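Local coordinates for prolyl oligopeptidase (Galerina marginata, PDB 5N4B), which cleaves peptides after proline and macrocyclises a 25-residue intermediate, working as a dual-function serine peptidase in the biosynthesis of amanitin toxins, at residues Ala363-Ala368 / Phe373-Lys378; Tyr377-Asn380 / Ile385-Tyr388. The protein carries 1 engineered substitution. All coordinates share one frame; numbering follows the deposited sequence.

Interaction 1 of 2, residues Ala363-Ala368 / Phe373-Lys378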
loop_
_atom_site.group_PDB
_atom_site.type_symbol
_atom_site.label_atom_id
_atom_site.label_comp_id
_atom_site.label_asym_id
_atom_site.label_seq_id
_atom_site.Cartn_x
_atom_site.Cartn_y
_atom_site.Cartn_z
ATOM N N ALA A 363 -11.125 5.543 11.299
ATOM C CA ALA A 363 -10.324 4.770 10.339
ATOM C C ALA A 363 -10.760 3.325 10.210
ATOM O O ALA A 363 -10.636 2.749 9.122
ATOM C CB ALA A 363 -8.854 4.804 10.769
ATOM N N GLN A 364 -11.228 2.714 11.291
ATOM C CA GLN A 364 -11.607 1.303 11.283
ATOM C C GLN A 364 -12.609 1.049 12.404
ATOM O O GLN A 364 -12.453 1.606 13.505
ATOM C CB GLN A 364 -10.359 0.443 11.508
ATOM C CG GLN A 364 -10.608 -1.051 11.295
ATOM C CD GLN A 364 -9.438 -1.975 11.614
ATOM O OE1 GLN A 364 -8.393 -1.582 12.106
ATOM N NE2 GLN A 364 -9.672 -3.249 11.423
ATOM N N VAL A 365 -13.591 0.179 12.163
ATOM C CA VAL A 365 -14.526 -0.269 13.199
ATOM C C VAL A 365 -14.775 -1.739 12.966
ATOM O O VAL A 365 -15.193 -2.119 11.859
ATOM C CB VAL A 365 -15.876 0.482 13.205
ATOM C CG1 VAL A 365 -16.753 -0.027 14.336
ATOM C CG2 VAL A 365 -15.718 1.964 13.393
ATOM N N ASN A 366 -14.580 -2.546 14.012
ATOM C CA ASN A 366 -14.874 -3.985 13.997
ATOM C C ASN A 366 -15.866 -4.327 15.101
ATOM O O ASN A 366 -15.795 -3.788 16.207
ATOM C CB ASN A 366 -13.633 -4.821 14.210
ATOM C CG ASN A 366 -12.657 -4.766 13.065
ATOM O OD1 ASN A 366 -12.638 -3.855 12.210
ATOM N ND2 ASN A 366 -11.788 -5.757 13.034
ATOM N N CYS A 367 -16.807 -5.208 14.827
ATOM C CA CYS A 367 -17.641 -5.741 15.881
ATOM C C CYS A 367 -16.903 -6.894 16.549
ATOM O O CYS A 367 -16.318 -7.736 15.852
ATOM C CB CYS A 367 -18.939 -6.247 15.261
ATOM S SG CYS A 367 -20.141 -6.939 16.411
ATOM N N ALA A 368 -16.942 -6.926 17.860
ATOM C CA ALA A 368 -16.215 -7.896 18.669
ATOM C C ALA A 368 -17.124 -8.464 19.737
ATOM O O ALA A 368 -17.985 -7.771 20.309
ATOM C CB ALA A 368 -15.004 -7.262 19.338
ATOM N N PHE A 373 -18.133 -2.882 19.821
ATOM C CA PHE A 373 -17.437 -2.324 18.672
ATOM C C PHE A 373 -16.094 -1.790 19.120
ATOM O O PHE A 373 -15.993 -1.147 20.156
ATOM C CB PHE A 373 -18.245 -1.230 17.986
ATOM C CG PHE A 373 -19.551 -1.708 17.448
ATOM C CD1 PHE A 373 -19.613 -2.221 16.170
ATOM C CD2 PHE A 373 -20.673 -1.702 18.227
ATOM C CE1 PHE A 373 -20.799 -2.691 15.652
ATOM C CE2 PHE A 373 -21.870 -2.164 17.695
ATOM C CZ PHE A 373 -21.944 -2.652 16.441
ATOM N N VAL A 374 -15.054 -2.058 18.336
ATOM C CA VAL A 374 -13.710 -1.520 18.552
ATOM C C VAL A 374 -13.471 -0.534 17.421
ATOM O O VAL A 374 -13.705 -0.861 16.257
ATOM C CB VAL A 374 -12.647 -2.625 18.591
ATOM C CG1 VAL A 374 -11.289 -2.072 18.982
ATOM C CG2 VAL A 374 -13.057 -3.768 19.542
ATOM N N ALA A 375 -13.057 0.696 17.769
ATOM C CA ALA A 375 -12.899 1.778 16.806
ATOM C C ALA A 375 -11.495 2.327 16.900
ATOM O O ALA A 375 -10.961 2.505 17.993
ATOM C CB ALA A 375 -13.865 2.921 17.128
ATOM N N ILE A 376 -10.911 2.630 15.744
ATOM C CA ILE A 376 -9.640 3.350 15.668
ATOM C C ILE A 376 -9.939 4.698 15.060
ATOM O O ILE A 376 -10.511 4.784 13.958
ATOM C CB ILE A 376 -8.584 2.593 14.868
ATOM C CG1 ILE A 376 -8.199 1.339 15.640
ATOM C CG2 ILE A 376 -7.340 3.496 14.633
ATOM C CD1 ILE A 376 -7.349 0.427 14.838
ATOM N N TYR A 377 -9.580 5.746 15.799
ATOM C CA TYR A 377 -9.616 7.125 15.345
ATOM C C TYR A 377 -8.206 7.584 15.061
ATOM O O TYR A 377 -7.263 7.296 15.829
ATOM C CB TYR A 377 -10.215 8.031 16.400
ATOM C CG TYR A 377 -11.703 7.990 16.443
ATOM C CD1 TYR A 377 -12.423 8.787 15.591
ATOM C CD2 TYR A 377 -12.379 7.168 17.319
ATOM C CE1 TYR A 377 -13.825 8.769 15.580
ATOM C CE2 TYR A 377 -13.761 7.171 17.349
ATOM C CZ TYR A 377 -14.456 7.955 16.459
ATOM O OH TYR A 377 -15.833 7.849 16.520
ATOM N N LYS A 378 -8.045 8.276 13.966
ATOM C CA LYS A 378 -6.771 8.870 13.594
ATOM C C LYS A 378 -6.877 10.362 13.890
ATOM O O LYS A 378 -7.588 11.071 13.187
ATOM C CB LYS A 378 -6.442 8.592 12.135
ATOM C CG LYS A 378 -5.022 8.965 11.746
ATOM C CD LYS A 378 -4.744 8.788 10.287
ATOM C CE LYS A 378 -4.937 7.329 9.828
ATOM N NZ LYS A 378 -4.080 6.359 10.530
#
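Two first torsions bring Phe373 against Val365 and Cys367. The phenyl CG of Phe373 lies anti to its own carbonyl carbon (chi1 -61°), which sends the ring across to the neighbouring strand, while CG1 of Val365 sits opposite the backbone N (chi1 -178°) and meets it. The ring uses its CD1–CE1 side: Val365 CG1 is 4.0 Å from Phe373 CD1, and Cys367 CB is 4.0 Å from Phe373 CE1. The thiol adds a sulfur–aromatic contact, with Cys367 SG 4.8 Å from the ring centroid of Phe373 on an oblique line. Tyr326 and Phe353 meet this ring from other parts of the propeller.

The strands run antiparallel, their axes at 165°. Gln364–Ile376 and Asn366–Val374 are hydrogen-bonded pairs, as two bonds show: Ile376 N to Gln364 O at 2.9 Å, and Val374 N to Asn366 O at 2.8 Å, both close to straight. Asn366 N also donates to Val374 O, within the plane of that carbonyl. At the far end Ile376 O accepts twice. Ala363 N gives the firm bond (2.8 Å to Ile376 O), Gln364 N only a weak one (3.5 Å to the same oxygen); two residues facing one defines a classic beta bulge.

On the face of Gln364 and Asn366, Gln364 NE2 makes a weak, bent bond to Asn366 OD1 (3.1 Å), but their stronger polar partners lie on strand 405-409 of the next sheet and just past its end: Ile408 N for Gln364 OE1, Asn410 OD1 for Asn366 ND2. The opposite face, with Val365, Cys367 and Phe373, packs on strand 315-321. A twisted hairpin, sandwiched between neighbouring sheets, is the first half of a four-stranded blade in the seven-bladed beta-propeller of prolyl oligopeptidases.

Interaction 2 of 2, residues Tyr377-Asn380 / Ile385-Tyr388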
loop_
_atom_site.group_PDB
_atom_site.type_symbol
_atom_site.label_atom_id
_atom_site.label_comp_id
_atom_site.label_asym_id
_atom_site.label_seq_id
_atom_site.Cartn_x
_atom_site.Cartn_y
_atom_site.Cartn_z
ATOM N N TYR A 377 -9.580 5.746 15.799
ATOM C CA TYR A 377 -9.616 7.125 15.345
ATOM C C TYR A 377 -8.206 7.584 15.061
ATOM O O TYR A 377 -7.263 7.296 15.829
ATOM C CB TYR A 377 -10.215 8.031 16.400
ATOM C CG TYR A 377 -11.703 7.990 16.443
ATOM C CD1 TYR A 377 -12.423 8.787 15.591
ATOM C CD2 TYR A 377 -12.379 7.168 17.319
ATOM C CE1 TYR A 377 -13.825 8.769 15.580
ATOM C CE2 TYR A 377 -13.761 7.171 17.349
ATOM C CZ TYR A 377 -14.456 7.955 16.459
ATOM O OH TYR A 377 -15.833 7.849 16.520
ATOM N N LYS A 378 -8.045 8.276 13.966
ATOM C CA LYS A 378 -6.771 8.870 13.594
ATOM C C LYS A 378 -6.877 10.362 13.890
ATOM O O LYS A 378 -7.588 11.071 13.187
ATOM C CB LYS A 378 -6.442 8.592 12.135
ATOM C CG LYS A 378 -5.022 8.965 11.746
ATOM C CD LYS A 378 -4.744 8.788 10.287
ATOM C CE LYS A 378 -4.937 7.329 9.828
ATOM N NZ LYS A 378 -4.080 6.359 10.530
ATOM N N ARG A 379 -6.219 10.827 14.951
ATOM C CA ARG A 379 -6.296 12.209 15.390
ATOM C C ARG A 379 -4.880 12.780 15.260
ATOM O O ARG A 379 -3.926 12.250 15.863
ATOM C CB ARG A 379 -6.775 12.271 16.846
ATOM C CG ARG A 379 -6.959 13.715 17.300
ATOM C CD ARG A 379 -7.137 13.825 18.839
ATOM N NE ARG A 379 -8.080 12.828 19.220
ATOM C CZ ARG A 379 -9.393 12.917 19.058
ATOM N NH1 ARG A 379 -9.951 14.019 18.555
ATOM N NH2 ARG A 379 -10.139 11.860 19.415
ATOM N N ASN A 380 -4.728 13.832 14.463
ATOM C CA ASN A 380 -3.397 14.380 14.213
ATOM C C ASN A 380 -2.448 13.284 13.704
ATOM O O ASN A 380 -1.260 13.264 13.998
ATOM C CB ASN A 380 -2.813 15.109 15.428
ATOM C CG ASN A 380 -3.593 16.301 15.840
ATOM O OD1 ASN A 380 -3.933 16.466 17.027
ATOM N ND2 ASN A 380 -3.906 17.098 14.902
ATOM N N ILE A 385 -7.407 4.000 20.087
ATOM C CA ILE A 385 -8.265 2.819 20.071
ATOM C C ILE A 385 -9.296 2.929 21.173
ATOM O O ILE A 385 -8.944 3.166 22.329
ATOM C CB ILE A 385 -7.429 1.535 20.218
ATOM C CG1 ILE A 385 -6.274 1.497 19.189
ATOM C CG2 ILE A 385 -8.344 0.325 20.047
ATOM C CD1 ILE A 385 -4.943 1.729 19.805
ATOM N N TYR A 386 -10.567 2.682 20.837
ATOM C CA TYR A 386 -11.675 2.763 21.800
ATOM C C TYR A 386 -12.555 1.530 21.700
ATOM O O TYR A 386 -12.793 1.011 20.618
ATOM C CB TYR A 386 -12.544 4.024 21.579
ATOM C CG TYR A 386 -11.771 5.301 21.754
ATOM C CD1 TYR A 386 -11.096 5.863 20.690
ATOM C CD2 TYR A 386 -11.648 5.896 22.974
ATOM C CE1 TYR A 386 -10.361 7.021 20.857
ATOM C CE2 TYR A 386 -10.961 7.055 23.144
ATOM C CZ TYR A 386 -10.294 7.608 22.092
ATOM O OH TYR A 386 -9.536 8.748 22.307
ATOM N N LEU A 387 -13.130 1.142 22.843
ATOM C CA LEU A 387 -14.148 0.110 22.945
ATOM C C LEU A 387 -15.493 0.790 23.159
ATOM O O LEU A 387 -15.601 1.675 24.016
ATOM C CB LEU A 387 -13.812 -0.828 24.106
ATOM C CG LEU A 387 -14.798 -1.952 24.304
ATOM C CD1 LEU A 387 -14.770 -2.944 23.143
ATOM C CD2 LEU A 387 -14.436 -2.669 25.619
ATOM N N TYR A 388 -16.477 0.379 22.400
ATOM C CA TYR A 388 -17.863 0.856 22.475
ATOM C C TYR A 388 -18.813 -0.288 22.794
ATOM O O TYR A 388 -18.621 -1.427 22.357
ATOM C CB TYR A 388 -18.317 1.418 21.134
ATOM C CG TYR A 388 -17.770 2.781 20.804
ATOM C CD1 TYR A 388 -16.468 2.948 20.338
ATOM C CD2 TYR A 388 -18.546 3.904 20.965
ATOM C CE1 TYR A 388 -15.965 4.198 20.086
ATOM C CE2 TYR A 388 -18.039 5.186 20.673
ATOM C CZ TYR A 388 -16.756 5.293 20.222
ATOM O OH TYR A 388 -16.274 6.564 19.958
#
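Tyr377 turns one edge of its ring, the CD2–CE2 side, toward two tyrosines of strand 382-388, and both come to it near its plane. Its long axis crosses the side chains of Tyr386 and Tyr388 at about a right angle. The plane of Tyr386 is inclined by roughly 75° to that of Tyr377, and the approach to Tyr386 itself is oblique. Tyr377 CD2 reaches Tyr386 CD1 at 3.8 Å and Tyr386 CE1 at 4.1 Å, so two neighbouring ring carbons receive a single one. Tyr388 is turned less, its plane about 45° from that of Tyr377, and it arrives with its phenolic end: Tyr388 OH lies 3.7 Å from Tyr377 CE2. The two hydroxyls, Tyr377 OH and Tyr388 OH, are also 3.7 Å apart, too far to count as a hydrogen bond.

Strand alternation puts the three side chains on one face, where Tyr377 also rests on Ile354 and Glu357. In each, CG stands anti to the carbonyl carbon (chi1 -80° in Tyr377), a shared torsion that leans the ring toward its backbone N. The segments are offset along the hairpin, so no hydrogen bond runs directly between them and the closest CA pair, Tyr377 and Ile385, is 6.5 Å apart; the backbone partner of Tyr377 is Glu384.

Arg379 comes close to Tyr386 without bonding it, since Arg379 NH2 and Tyr386 OH are 4.3 Å apart. Glu384 supplies the connection instead, taking a salt bridge from Arg379 NE on OE2 and a hydrogen bond with Tyr386 OH on OE1. The chemistry therefore divides in two: between the segments contact is by van der Waals packing against the edge of Tyr377, while the polar ends meet through a carboxylate, whose negative charge is probably stabilised by guanidinium and phenol together.

How the interactions relate
Interactions 1 and 2 share strand 372-379 and lie on successive hairpins of one blade, their centres 7 Å apart. Both are largely buried and both join neighbouring strands, but the segments of interaction 1 lie in register, through main-chain bonds interrupted by one bulge and through aliphatic, thiol and phenyl groups between sheets. Those of interaction 2 are offset along their hairpin and meet through side chains, chiefly tyrosine rings, with the partly exposed Arg379 at the margin. Direct main-chain pairing bridges the two contacts: Phe373 O lies 2.8 Å from Tyr388 N, and Ala375 O lies 2.9 Å from Tyr386 N. Residues 373-378 are thus held from strand 361-368 and strand 382-388.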